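Local coordinates for histone fold protein (Methanopyrus kandleri, PDB 1F1E), which probably binds DNA, joining two histone folds in one chain that pack together in the manner of a histone heterodimer, at residues T116-L119 against G120-A123; R21-Q25 against D26-T30; E125-E129 against D130-T134; D33-P36 against T37-E40; P6-A9 against I10-F14. One frame throughout, in Å; residues are numbered along the deposited sequence.

From the N terminus, the contacts come in the order interaction 5, 2, 4, 1 and 3. Each spans a continuous run of chain and closes only local turns, so none nests in or crosses another. Interaction 5 opens helix 7-15; interaction 2 turns strand 22-23 into helix 25-51, and interaction 4 lies further along that helix. Interaction 1 is a mid-helix turn of helix 102-129, and interaction 3 ends the same helix before strand 134-135. Phe14 of interaction 5 and Phe34 of interaction 4 pack on interaction 1, tying the first histone fold to the second. Interactions 2 and 3 meet through the parallel strands and the Arg21-Asp128 salt bridge.

Interaction 1. Residues T116-L119 against G120-A123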
loop_
_atom_site.group_PDB
_atom_site.type_symbol
_atom_site.label_atom_id
_atom_site.label_comp_id
_atom_site.label_asym_id
_atom_site.label_seq_id
_atom_site.Cartn_x
_atom_site.Cartn_y
_atom_site.Cartn_z
ATOM N N THR A 116 9.280 -9.370 -3.955
ATOM C CA THR A 116 9.678 -10.545 -3.185
ATOM C C THR A 116 11.143 -10.433 -2.695
ATOM O O THR A 116 11.373 -10.697 -1.526
ATOM C CB THR A 116 9.470 -11.792 -4.046
ATOM O OG1 THR A 116 8.110 -11.934 -4.379
ATOM C CG2 THR A 116 9.813 -13.067 -3.291
ATOM N N GLU A 117 12.029 -10.008 -3.582
ATOM C CA GLU A 117 13.407 -9.767 -3.218
ATOM C C GLU A 117 13.515 -8.711 -2.140
ATOM O O GLU A 117 14.237 -8.834 -1.167
ATOM C CB GLU A 117 14.146 -9.334 -4.488
ATOM C CG GLU A 117 15.635 -9.091 -4.275
ATOM C CD GLU A 117 16.216 -8.599 -5.595
ATOM O OE1 GLU A 117 15.979 -7.450 -5.990
ATOM O OE2 GLU A 117 16.896 -9.450 -6.175
ATOM N N GLU A 118 12.747 -7.643 -2.280
ATOM C CA GLU A 118 12.716 -6.582 -1.284
ATOM C C GLU A 118 12.206 -7.061 0.077
ATOM O O GLU A 118 12.713 -6.686 1.143
ATOM C CB GLU A 118 11.871 -5.435 -1.772
ATOM C CG GLU A 118 12.052 -4.149 -1.055
ATOM C CD GLU A 118 11.227 -3.136 -1.874
ATOM O OE1 GLU A 118 11.761 -2.149 -2.391
ATOM O OE2 GLU A 118 10.014 -3.413 -1.964
ATOM N N LEU A 119 11.245 -7.957 -0.012
ATOM C CA LEU A 119 10.820 -8.596 1.250
ATOM C C LEU A 119 11.939 -9.373 1.906
ATOM O O LEU A 119 12.070 -9.347 3.140
ATOM C CB LEU A 119 9.635 -9.486 0.944
ATOM C CG LEU A 119 8.800 -9.962 2.120
ATOM C CD1 LEU A 119 8.015 -8.770 2.721
ATOM C CD2 LEU A 119 7.963 -11.152 1.722
ATOM N N GLY A 120 12.739 -10.060 1.110
ATOM C CA GLY A 120 13.869 -10.790 1.631
ATOM C C GLY A 120 14.865 -9.822 2.258
ATOM O O GLY A 120 15.452 -10.027 3.316
ATOM N N GLU A 121 15.089 -8.675 1.625
ATOM C CA GLU A 121 15.984 -7.697 2.229
ATOM C C GLU A 121 15.481 -7.221 3.578
ATOM O O GLU A 121 16.230 -7.044 4.547
ATOM C CB GLU A 121 16.126 -6.480 1.332
ATOM C CG GLU A 121 16.779 -6.755 0.015
ATOM C CD GLU A 121 16.769 -5.590 -0.953
ATOM O OE1 GLU A 121 17.149 -5.816 -2.110
ATOM O OE2 GLU A 121 16.501 -4.410 -0.570
ATOM N N LYS A 122 14.190 -6.939 3.677
ATOM C CA LYS A 122 13.629 -6.469 4.901
ATOM C C LYS A 122 13.692 -7.548 5.986
ATOM O O LYS A 122 14.009 -7.272 7.151
ATOM C CB LYS A 122 12.177 -5.995 4.664
ATOM C CG LYS A 122 11.610 -5.243 5.900
ATOM C CD LYS A 122 12.324 -3.931 6.115
ATOM C CE LYS A 122 11.812 -3.062 7.236
ATOM N NZ LYS A 122 12.776 -1.904 7.239
ATOM N N ALA A 123 13.361 -8.791 5.592
ATOM C CA ALA A 123 13.460 -9.891 6.557
ATOM C C ALA A 123 14.904 -10.046 7.061
ATOM O O ALA A 123 15.106 -10.337 8.235
ATOM C CB ALA A 123 12.933 -11.167 5.893
#
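The carboxylates of Glu117 and Glu121, one turn apart, are flat groups that do not pair: Glu117 OE1 and Glu121 OE1 stand 4.4 Å apart, and Arg114 NH1 forms a salt bridge to both, which probably offsets their like charge. Glu121 N lies in the carbonyl plane of Glu117 and donates to its O at 2.9 Å, whereas Lys122 N, bonded to Glu118 O, is tilted 21° from the carbonyl plane of Glu118. Glu121 CG turns away from its own carbonyl carbon (chi1 -65°), which sets it alongside the preceding turn, 3.5 Å from Glu117 O. Lys122 goes the other way: its CB rests 3.6 Å from Glu118 O, then the chain bends at chi2 (67°) and carries NZ on to a salt bridge with Glu125. On the buried side, Ala123 CB sits 3.4 Å from Leu119 O. Gly120, with only hydrogens on CA, is approached there by the ring of Phe14, while Leu119 packs on Phe34 and on Ala143 of helix 137-147. A polar flank of glutamates and an apolar flank facing other helices mark this as the amphipathic long central helix of the chain's second histone fold.

Interaction 2. Residues R21-Q25 against D26-T30; sequences RRLSQ and DAKDT
Lys28 reaches back from the first turn of its helix and threads between Leu23 and Gln25, meeting each side chain at a slant. Its chain is extended beyond CG, which lies beside the backbone N (chi1 -61°), and this aims it at the strand: CG comes 3.8 Å from Leu23 CD2, and CE 3.5 Å from Leu23 O. Gln25 folds down onto the other flank of the lysine through a bend at chi2 (47°), setting NE2 3.8 Å from Lys28 CB in the conformer described. The two methyls of Leu23 divide their work, CD2 on the lysine and CD1 on Ala27 CB at 3.5 Å. Ser24 OG faces Asp26 OD1 at 2.4 Å, too short to be trusted in detail. Both groups also reach the neighbouring strand and helix start, Ser24 OG bonded to Val135 O and Asp26 OD1 to Gly137 N. Ser24 O meanwhile takes the N-H of Lys28 at 3.0 Å and, weakly, that of Ala27. Ser24 is the N-cap residue of helix 25-51, directly after strand 22-23, which pairs in parallel with strand 134-135: the strand-to-helix junction of paired loops characteristic of the histone-fold dimer.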
loop_
_atom_site.group_PDB
_atom_site.type_symbol
_atom_site.label_atom_id
_atom_site.label_comp_id
_atom_site.label_asym_id
_atom_site.label_seq_id
_atom_site.Cartn_x
_atom_site.Cartn_y
_atom_site.Cartn_z
ATOM N N ARG A 21 22.825 -15.062 4.169
ATOM C CA ARG A 21 22.091 -15.684 5.261
ATOM C C ARG A 21 21.400 -17.004 4.957
ATOM O O ARG A 21 21.048 -17.232 3.817
ATOM C CB ARG A 21 20.984 -14.672 5.676
ATOM C CG ARG A 21 21.649 -13.414 6.211
ATOM C CD ARG A 21 20.592 -12.342 6.482
ATOM N NE ARG A 21 21.325 -11.139 6.921
ATOM C CZ ARG A 21 21.894 -10.299 6.055
ATOM N NH1 ARG A 21 21.850 -10.437 4.719
ATOM N NH2 ARG A 21 22.534 -9.266 6.594
ATOM N N ARG A 22 21.167 -17.855 5.953
ATOM C CA ARG A 22 20.376 -19.081 5.858
ATOM C C ARG A 22 18.880 -18.752 5.894
ATOM O O ARG A 22 18.509 -17.654 6.369
ATOM C CB ARG A 22 20.764 -20.043 6.976
ATOM N N LEU A 23 18.069 -19.675 5.409
ATOM C CA LEU A 23 16.618 -19.473 5.382
ATOM C C LEU A 23 15.954 -20.650 6.065
ATOM O O LEU A 23 16.155 -21.814 5.638
ATOM C CB LEU A 23 16.179 -19.328 3.934
ATOM C CG LEU A 23 14.725 -18.894 3.676
ATOM C CD1 LEU A 23 14.441 -17.516 4.310
ATOM C CD2 LEU A 23 14.458 -18.912 2.196
ATOM N N SER A 24 15.225 -20.397 7.152
ATOM C CA SER A 24 14.581 -21.531 7.829
ATOM C C SER A 24 13.334 -22.022 7.074
ATOM O O SER A 24 12.750 -21.367 6.206
ATOM C CB SER A 24 14.177 -21.114 9.238
ATOM O OG SER A 24 13.163 -20.158 9.249
ATOM N N GLN A 25 12.886 -23.227 7.460
ATOM C CA GLN A 25 11.670 -23.759 6.878
ATOM C C GLN A 25 10.480 -22.865 7.221
ATOM O O GLN A 25 9.617 -22.712 6.381
ATOM C CB GLN A 25 11.529 -25.161 7.508
ATOM C CG GLN A 25 10.741 -26.163 6.724
ATOM C CD GLN A 25 11.173 -26.162 5.264
ATOM O OE1 GLN A 25 12.215 -26.741 4.917
ATOM N NE2 GLN A 25 10.362 -25.512 4.448
ATOM N N ASP A 26 10.369 -22.310 8.432
ATOM C CA ASP A 26 9.152 -21.524 8.746
ATOM C C ASP A 26 9.103 -20.234 7.929
ATOM O O ASP A 26 8.049 -19.690 7.606
ATOM C CB ASP A 26 8.982 -21.245 10.216
ATOM C CG ASP A 26 10.022 -20.572 11.031
ATOM O OD1 ASP A 26 11.102 -20.171 10.538
ATOM O OD2 ASP A 26 9.720 -20.492 12.242
ATOM N N ALA A 27 10.222 -19.725 7.494
ATOM C CA ALA A 27 10.408 -18.607 6.614
ATOM C C ALA A 27 9.960 -19.038 5.232
ATOM O O ALA A 27 9.232 -18.260 4.608
ATOM C CB ALA A 27 11.838 -18.137 6.591
ATOM N N LYS A 28 10.379 -20.213 4.799
ATOM C CA LYS A 28 9.895 -20.644 3.492
ATOM C C LYS A 28 8.390 -20.801 3.569
ATOM O O LYS A 28 7.655 -20.450 2.643
ATOM C CB LYS A 28 10.602 -21.945 3.080
ATOM C CG LYS A 28 12.091 -21.817 2.952
ATOM C CD LYS A 28 12.814 -23.139 2.708
ATOM C CE LYS A 28 14.293 -23.012 2.929
ATOM N NZ LYS A 28 15.069 -24.232 2.583
ATOM N N ASP A 29 7.846 -21.373 4.647
ATOM C CA ASP A 29 6.423 -21.574 4.771
ATOM C C ASP A 29 5.685 -20.237 4.614
ATOM O O ASP A 29 4.655 -20.109 3.928
ATOM C CB ASP A 29 6.049 -22.105 6.123
ATOM C CG ASP A 29 6.225 -23.521 6.555
ATOM O OD1 ASP A 29 6.349 -24.361 5.664
ATOM O OD2 ASP A 29 6.246 -23.746 7.777
ATOM N N THR A 30 6.299 -19.262 5.286
ATOM C CA THR A 30 5.632 -17.933 5.217
ATOM C C THR A 30 5.548 -17.334 3.831
ATOM O O THR A 30 4.520 -16.826 3.373
ATOM C CB THR A 30 6.336 -16.974 6.164
ATOM O OG1 THR A 30 6.257 -17.536 7.499
ATOM C CG2 THR A 30 5.628 -15.645 6.231
#

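Interaction 3. Residues E125-E129 against D130-T134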
loop_
_atom_site.group_PDB
_atom_site.type_symbol
_atom_site.label_atom_id
_atom_site.label_comp_id
_atom_site.label_asym_id
_atom_site.label_seq_id
_atom_site.Cartn_x
_atom_site.Cartn_y
_atom_site.Cartn_z
ATOM N N GLU A 125 17.054 -7.745 7.338
ATOM C CA GLU A 125 17.288 -6.658 8.267
ATOM C C GLU A 125 16.770 -7.007 9.654
ATOM O O GLU A 125 17.409 -6.730 10.679
ATOM C CB GLU A 125 16.652 -5.377 7.693
ATOM C CG GLU A 125 16.602 -4.248 8.708
ATOM C CD GLU A 125 15.958 -2.992 8.155
ATOM O OE1 GLU A 125 15.364 -2.924 7.066
ATOM O OE2 GLU A 125 16.078 -2.006 8.919
ATOM N N TYR A 126 15.617 -7.659 9.731
ATOM C CA TYR A 126 15.116 -8.081 11.051
ATOM C C TYR A 126 15.971 -9.174 11.666
ATOM O O TYR A 126 16.192 -9.185 12.886
ATOM C CB TYR A 126 13.674 -8.490 10.938
ATOM C CG TYR A 126 12.674 -7.344 10.802
ATOM C CD1 TYR A 126 12.657 -6.308 11.775
ATOM C CD2 TYR A 126 11.802 -7.249 9.759
ATOM C CE1 TYR A 126 11.731 -5.276 11.603
ATOM C CE2 TYR A 126 10.879 -6.221 9.617
ATOM C CZ TYR A 126 10.854 -5.223 10.551
ATOM O OH TYR A 126 9.957 -4.207 10.434
ATOM N N ALA A 127 16.482 -10.097 10.834
ATOM C CA ALA A 127 17.372 -11.090 11.424
ATOM C C ALA A 127 18.626 -10.438 11.974
ATOM O O ALA A 127 19.145 -10.805 13.030
ATOM C CB ALA A 127 17.729 -12.079 10.345
ATOM N N ASP A 128 19.179 -9.500 11.217
ATOM C CA ASP A 128 20.331 -8.741 11.720
ATOM C C ASP A 128 20.031 -8.140 13.064
ATOM O O ASP A 128 20.859 -8.128 13.962
ATOM C CB ASP A 128 20.598 -7.623 10.715
ATOM C CG ASP A 128 21.312 -8.082 9.459
ATOM O OD1 ASP A 128 21.681 -9.288 9.390
ATOM O OD2 ASP A 128 21.517 -7.238 8.553
ATOM N N GLU A 129 18.805 -7.626 13.233
ATOM C CA GLU A 129 18.497 -6.881 14.443
ATOM C C GLU A 129 18.593 -7.811 15.640
ATOM O O GLU A 129 18.919 -7.347 16.724
ATOM C CB GLU A 129 17.111 -6.222 14.409
ATOM C CG GLU A 129 17.080 -4.894 13.671
ATOM C CD GLU A 129 15.672 -4.318 13.566
ATOM O OE1 GLU A 129 14.755 -4.830 14.263
ATOM O OE2 GLU A 129 15.474 -3.340 12.802
ATOM N N ASP A 130 18.317 -9.072 15.341
ATOM C CA ASP A 130 18.341 -10.045 16.437
ATOM C C ASP A 130 19.654 -10.809 16.480
ATOM O O ASP A 130 19.750 -11.827 17.159
ATOM C CB ASP A 130 17.145 -10.970 16.265
ATOM C CG ASP A 130 16.975 -11.860 17.488
ATOM O OD1 ASP A 130 17.308 -11.338 18.583
ATOM O OD2 ASP A 130 16.553 -13.032 17.339
ATOM N N GLY A 131 20.680 -10.331 15.784
ATOM C CA GLY A 131 21.976 -10.974 15.687
ATOM C C GLY A 131 21.841 -12.402 15.200
ATOM O O GLY A 131 22.458 -13.320 15.756
ATOM N N ARG A 132 21.005 -12.589 14.164
ATOM C CA ARG A 132 20.975 -13.941 13.607
ATOM C C ARG A 132 21.417 -13.982 12.145
ATOM O O ARG A 132 21.123 -13.083 11.374
ATOM C CB ARG A 132 19.586 -14.574 13.715
ATOM C CG ARG A 132 19.217 -14.884 15.172
ATOM C CD ARG A 132 17.815 -15.509 15.162
ATOM N NE ARG A 132 16.821 -14.452 15.101
ATOM C CZ ARG A 132 16.121 -14.056 14.048
ATOM N NH1 ARG A 132 16.246 -14.598 12.855
ATOM N NH2 ARG A 132 15.266 -13.070 14.244
ATOM N N LYS A 133 22.116 -15.065 11.843
ATOM C CA LYS A 133 22.491 -15.505 10.507
ATOM C C LYS A 133 21.341 -16.153 9.758
ATOM O O LYS A 133 21.439 -16.262 8.522
ATOM C CB LYS A 133 23.656 -16.502 10.639
ATOM N N THR A 134 20.284 -16.611 10.465
ATOM C CA THR A 134 19.236 -17.211 9.642
ATOM C C THR A 134 17.958 -16.379 9.735
ATOM O O THR A 134 17.609 -15.892 10.811
ATOM C CB THR A 134 18.905 -18.718 9.858
ATOM O OG1 THR A 134 17.726 -18.925 10.636
ATOM C CG2 THR A 134 20.106 -19.336 10.485
#
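Helix 102-129 ends as Gly131 takes a positive phi (55°), which turns the chain so that Arg132 N reaches back to Ala127 O at 2.8 Å and Gly131 N to Asp128 O at 2.9 Å. Both donors stand well above the carbonyl planes they meet, the glycine's far more so. Asp130 N serves Tyr126 O and, weakly, Ala127 O. The side chain of Arg132 then folds over the helix end: a bend at chi3 (-82°) swings the guanidinium back toward Asp130. NE donates almost straight (172°) to Asp130 OD2 at 2.7 Å in a salt bridge, on the anti side and somewhat out of the carboxylate plane, though within the guanidinium plane. The two backbone bonds from Arg132 N and Gly131 N, with Gly131 as C-prime, make a Schellman motif, closing the long helix of the second histone fold before strand 134-135. At another edge of the guanidinium, NH1 makes a weak bond to Thr134 O and a salt bridge to Asp139 of helix 137-147, so the group's rotation is fixed from two directions. Buried Ala127 has its CB 3.7 Å from Arg132 O, with the guanidinium lying obliquely beside it.

Interaction 4. Residues D33-P36 against T37-E40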
loop_
_atom_site.group_PDB
_atom_site.type_symbol
_atom_site.label_atom_id
_atom_site.label_comp_id
_atom_site.label_asym_id
_atom_site.label_seq_id
_atom_site.Cartn_x
_atom_site.Cartn_y
_atom_site.Cartn_z
ATOM N N ASP A 33 3.150 -19.072 1.412
ATOM C CA ASP A 33 1.756 -18.671 1.544
ATOM C C ASP A 33 1.616 -17.244 0.992
ATOM O O ASP A 33 0.689 -16.890 0.272
ATOM C CB ASP A 33 1.263 -18.733 3.002
ATOM C CG ASP A 33 0.825 -20.133 3.471
ATOM O OD1 ASP A 33 0.667 -21.028 2.609
ATOM O OD2 ASP A 33 0.732 -20.351 4.717
ATOM N N PHE A 34 2.558 -16.349 1.339
ATOM C CA PHE A 34 2.384 -14.953 1.055
ATOM C C PHE A 34 2.600 -14.521 -0.404
ATOM O O PHE A 34 1.805 -13.764 -0.936
ATOM C CB PHE A 34 3.325 -14.146 1.983
ATOM C CG PHE A 34 3.253 -12.674 1.640
ATOM C CD1 PHE A 34 2.145 -11.954 2.100
ATOM C CD2 PHE A 34 4.274 -12.061 0.949
ATOM C CE1 PHE A 34 2.097 -10.615 1.789
ATOM C CE2 PHE A 34 4.165 -10.727 0.588
ATOM C CZ PHE A 34 3.087 -10.045 1.055
ATOM N N VAL A 35 3.682 -14.991 -0.995
ATOM C CA VAL A 35 4.010 -14.486 -2.345
ATOM C C VAL A 35 2.874 -14.714 -3.318
ATOM O O VAL A 35 2.566 -13.767 -4.057
ATOM C CB VAL A 35 5.384 -14.986 -2.833
ATOM C CG1 VAL A 35 5.660 -14.665 -4.279
ATOM C CG2 VAL A 35 6.440 -14.356 -1.931
ATOM N N PRO A 36 2.229 -15.865 -3.433
ATOM C CA PRO A 36 1.111 -15.963 -4.372
ATOM C C PRO A 36 -0.029 -15.032 -4.041
ATOM O O PRO A 36 -0.693 -14.521 -4.934
ATOM C CB PRO A 36 0.721 -17.463 -4.240
ATOM C CG PRO A 36 1.951 -18.118 -3.751
ATOM C CD PRO A 36 2.544 -17.155 -2.769
ATOM N N THR A 37 -0.328 -14.799 -2.774
ATOM C CA THR A 37 -1.376 -13.859 -2.383
ATOM C C THR A 37 -1.017 -12.438 -2.773
ATOM O O THR A 37 -1.850 -11.704 -3.293
ATOM C CB THR A 37 -1.570 -13.955 -0.852
ATOM O OG1 THR A 37 -2.169 -15.209 -0.547
ATOM C CG2 THR A 37 -2.495 -12.895 -0.326
HETATM N N MSE A 38 0.290 -12.072 -2.562
HETATM C CA MSE A 38 0.776 -10.777 -3.014
HETATM C C MSE A 38 0.691 -10.641 -4.518
HETATM O O MSE A 38 0.274 -9.610 -5.016
HETATM C CB MSE A 38 2.200 -10.538 -2.525
HETATM C CG MSE A 38 2.771 -9.244 -2.974
HETATM SE SE MSE A 38 3.608 -9.273 -4.579
HETATM C CE MSE A 38 5.019 -10.307 -4.275
ATOM N N ALA A 39 1.080 -11.654 -5.251
ATOM C CA ALA A 39 1.007 -11.593 -6.700
ATOM C C ALA A 39 -0.416 -11.367 -7.154
ATOM O O ALA A 39 -0.683 -10.592 -8.089
ATOM C CB ALA A 39 1.602 -12.839 -7.338
ATOM N N GLU A 40 -1.380 -12.051 -6.511
ATOM C CA GLU A 40 -2.779 -11.884 -6.867
ATOM C C GLU A 40 -3.275 -10.495 -6.527
ATOM O O GLU A 40 -4.012 -9.888 -7.310
ATOM C CB GLU A 40 -3.579 -13.005 -6.184
ATOM C CG GLU A 40 -5.047 -12.917 -6.465
ATOM C CD GLU A 40 -5.818 -14.189 -6.203
ATOM O OE1 GLU A 40 -5.245 -15.123 -5.682
ATOM O OE2 GLU A 40 -6.976 -14.196 -6.579
HETATM O O HOH W 1 -3.155 -16.925 -4.763
#
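Phe34 and Met38 both carry CG trans to the backbone N (chi1 176° and 179°), which carries the Phe34 ring forward along the helix, so that Met38 CB, one turn on, comes to lie over its face. They sit on helix 25-51, the long central helix of the first histone fold, on its side facing helix 102-129. Met38, a selenomethionine, sets CB over one face of the Phe34 ring in a CH-pi contact: CB is 4.1 Å from the ring centroid and 29° off its normal. The nearest ring atoms are at one side of that face, with Phe34 CE2 3.7 Å from Met38 CB. Beyond CG the chain of Met38 bends at chi2 and chi3, turning away from the ring toward Val35 and Thr116, although it has a second conformer. Phe34 is also covered by Leu119 and by Met148 and Leu154 near the C terminus. The backbone holds the pair in step, Met38 N meeting Phe34 O at 2.8 Å and Ala39 N meeting Val35 O at 2.8 Å. Pro36 has no N-H to give to the preceding turn, and the helix kinks there. The carbonyl of Pro36 accepts Glu40 N at 3.0 Å. On the exposed flank a water spans the turn, donating to Glu40 OE1 at 2.9 Å and weakly to Pro36 O at 3.4 Å.

Interaction 5. Residues P6-A9 against I10-F14; sequences PKAA and IERIF
Ala9 and Ile13 make the close-packed side of the first two turns of the helix, while Ala8, Glu11 and Arg12 make its outer side. On the inner side, Ile13 turns CG1 beside its own backbone N (chi1 -67°), which presses that carbon to 3.2 Å from Ala9 O; the same oxygen accepts Ile13 N. Ile10 does likewise one turn earlier, its CG1 3.4 Å from Pro6 O. Pro6 is the N-cap residue, and its carbonyl receives Ile10 N at 2.9 Å. The outer side is looser and partly hydrated. Arg12 bends at chi3 (-70°), laying its guanidinium flat back across the previous turn: Ala8 O stands 3.6 Å from the plane, over the centre of that face. Arg12 NH1 comes as near, 3.6 Å, to Ala8 CB, and NH2 borders the CA of Ala9. The guanidinium is not bonded to this carbonyl; NE instead makes a salt bridge with Glu81. Ala8 O still has two donors, Arg12 N and a water at 2.9 Å, and that water also donates weakly to Glu11 OE1, whose extended chain passes Tyr32. The other oxygen of Glu11 forms a salt bridge with Arg15. In the fold, helix 7-15 is the short first helix of the first histone fold: Ile10 leans on Val35 of helix 25-51, Ile13 on Cys113 and Thr116 of helix 102-129, and Glu11 and Phe14 on Leu23 of strand 22-23.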
loop_
_atom_site.group_PDB
_atom_site.type_symbol
_atom_site.label_atom_id
_atom_site.label_comp_id
_atom_site.label_asym_id
_atom_site.label_seq_id
_atom_site.Cartn_x
_atom_site.Cartn_y
_atom_site.Cartn_z
ATOM N N PRO A 6 5.931 -21.341 -8.922
ATOM C CA PRO A 6 6.623 -22.447 -8.236
ATOM C C PRO A 6 7.372 -22.028 -6.991
ATOM O O PRO A 6 7.986 -20.996 -6.936
ATOM C CB PRO A 6 7.632 -22.936 -9.295
ATOM C CG PRO A 6 7.065 -22.449 -10.580
ATOM C CD PRO A 6 6.572 -21.070 -10.228
ATOM N N LYS A 7 7.268 -22.936 -6.003
ATOM C CA LYS A 7 7.870 -22.657 -4.716
ATOM C C LYS A 7 9.393 -22.488 -4.856
ATOM O O LYS A 7 9.989 -21.626 -4.202
ATOM C CB LYS A 7 7.625 -23.737 -3.647
ATOM C CG LYS A 7 6.207 -23.792 -3.170
ATOM C CD LYS A 7 5.798 -24.939 -2.279
ATOM C CE LYS A 7 4.577 -24.716 -1.419
ATOM N NZ LYS A 7 4.348 -25.603 -0.217
ATOM N N ALA A 8 10.006 -23.307 -5.704
ATOM C CA ALA A 8 11.459 -23.185 -5.836
ATOM C C ALA A 8 11.893 -21.824 -6.341
ATOM O O ALA A 8 12.905 -21.279 -5.866
ATOM C CB ALA A 8 11.951 -24.282 -6.763
ATOM N N ALA A 9 11.061 -21.304 -7.236
ATOM C CA ALA A 9 11.319 -19.949 -7.800
ATOM C C ALA A 9 11.035 -18.872 -6.752
ATOM O O ALA A 9 11.874 -17.969 -6.609
ATOM C CB ALA A 9 10.557 -19.682 -9.080
ATOM N N ILE A 10 9.924 -18.971 -6.018
ATOM C CA ILE A 10 9.665 -18.073 -4.882
ATOM C C ILE A 10 10.850 -18.020 -3.936
ATOM O O ILE A 10 11.330 -16.948 -3.567
ATOM C CB ILE A 10 8.393 -18.451 -4.141
ATOM C CG1 ILE A 10 7.146 -18.318 -5.061
ATOM C CG2 ILE A 10 8.239 -17.653 -2.868
ATOM C CD1 ILE A 10 5.919 -18.899 -4.382
ATOM N N GLU A 11 11.335 -19.209 -3.554
ATOM C CA GLU A 11 12.482 -19.216 -2.689
ATOM C C GLU A 11 13.734 -18.589 -3.271
ATOM O O GLU A 11 14.325 -17.861 -2.527
ATOM C CB GLU A 11 12.811 -20.700 -2.356
ATOM C CG GLU A 11 13.899 -20.747 -1.307
ATOM C CD GLU A 11 14.319 -22.130 -0.914
ATOM O OE1 GLU A 11 13.637 -23.111 -1.318
ATOM O OE2 GLU A 11 15.350 -22.202 -0.216
ATOM N N ARG A 12 14.074 -18.921 -4.536
ATOM C CA ARG A 12 15.302 -18.323 -5.070
ATOM C C ARG A 12 15.216 -16.784 -5.089
ATOM O O ARG A 12 16.172 -16.079 -4.817
ATOM C CB ARG A 12 15.686 -18.846 -6.455
ATOM C CG ARG A 12 16.121 -20.326 -6.442
ATOM C CD ARG A 12 16.626 -20.681 -7.849
ATOM N NE ARG A 12 15.482 -20.696 -8.770
ATOM C CZ ARG A 12 14.695 -21.727 -9.021
ATOM N NH1 ARG A 12 14.857 -22.920 -8.452
ATOM N NH2 ARG A 12 13.711 -21.603 -9.873
ATOM N N ILE A 13 14.006 -16.319 -5.459
ATOM C CA ILE A 13 13.843 -14.894 -5.656
ATOM C C ILE A 13 13.948 -14.227 -4.295
ATOM O O ILE A 13 14.609 -13.222 -4.115
ATOM C CB ILE A 13 12.580 -14.589 -6.416
ATOM C CG1 ILE A 13 12.656 -15.090 -7.861
ATOM C CG2 ILE A 13 12.236 -13.125 -6.393
ATOM C CD1 ILE A 13 11.277 -15.245 -8.507
ATOM N N PHE A 14 13.226 -14.759 -3.315
ATOM C CA PHE A 14 13.324 -14.176 -1.961
ATOM C C PHE A 14 14.761 -14.192 -1.473
ATOM O O PHE A 14 15.266 -13.234 -0.888
ATOM C CB PHE A 14 12.439 -14.999 -1.045
ATOM C CG PHE A 14 12.351 -14.483 0.356
ATOM C CD1 PHE A 14 13.140 -14.978 1.350
ATOM C CD2 PHE A 14 11.458 -13.459 0.666
ATOM C CE1 PHE A 14 13.068 -14.521 2.658
ATOM C CE2 PHE A 14 11.405 -12.981 1.938
ATOM C CZ PHE A 14 12.198 -13.505 2.934
HETATM O O HOH W 2 14.820 -22.790 -4.294
#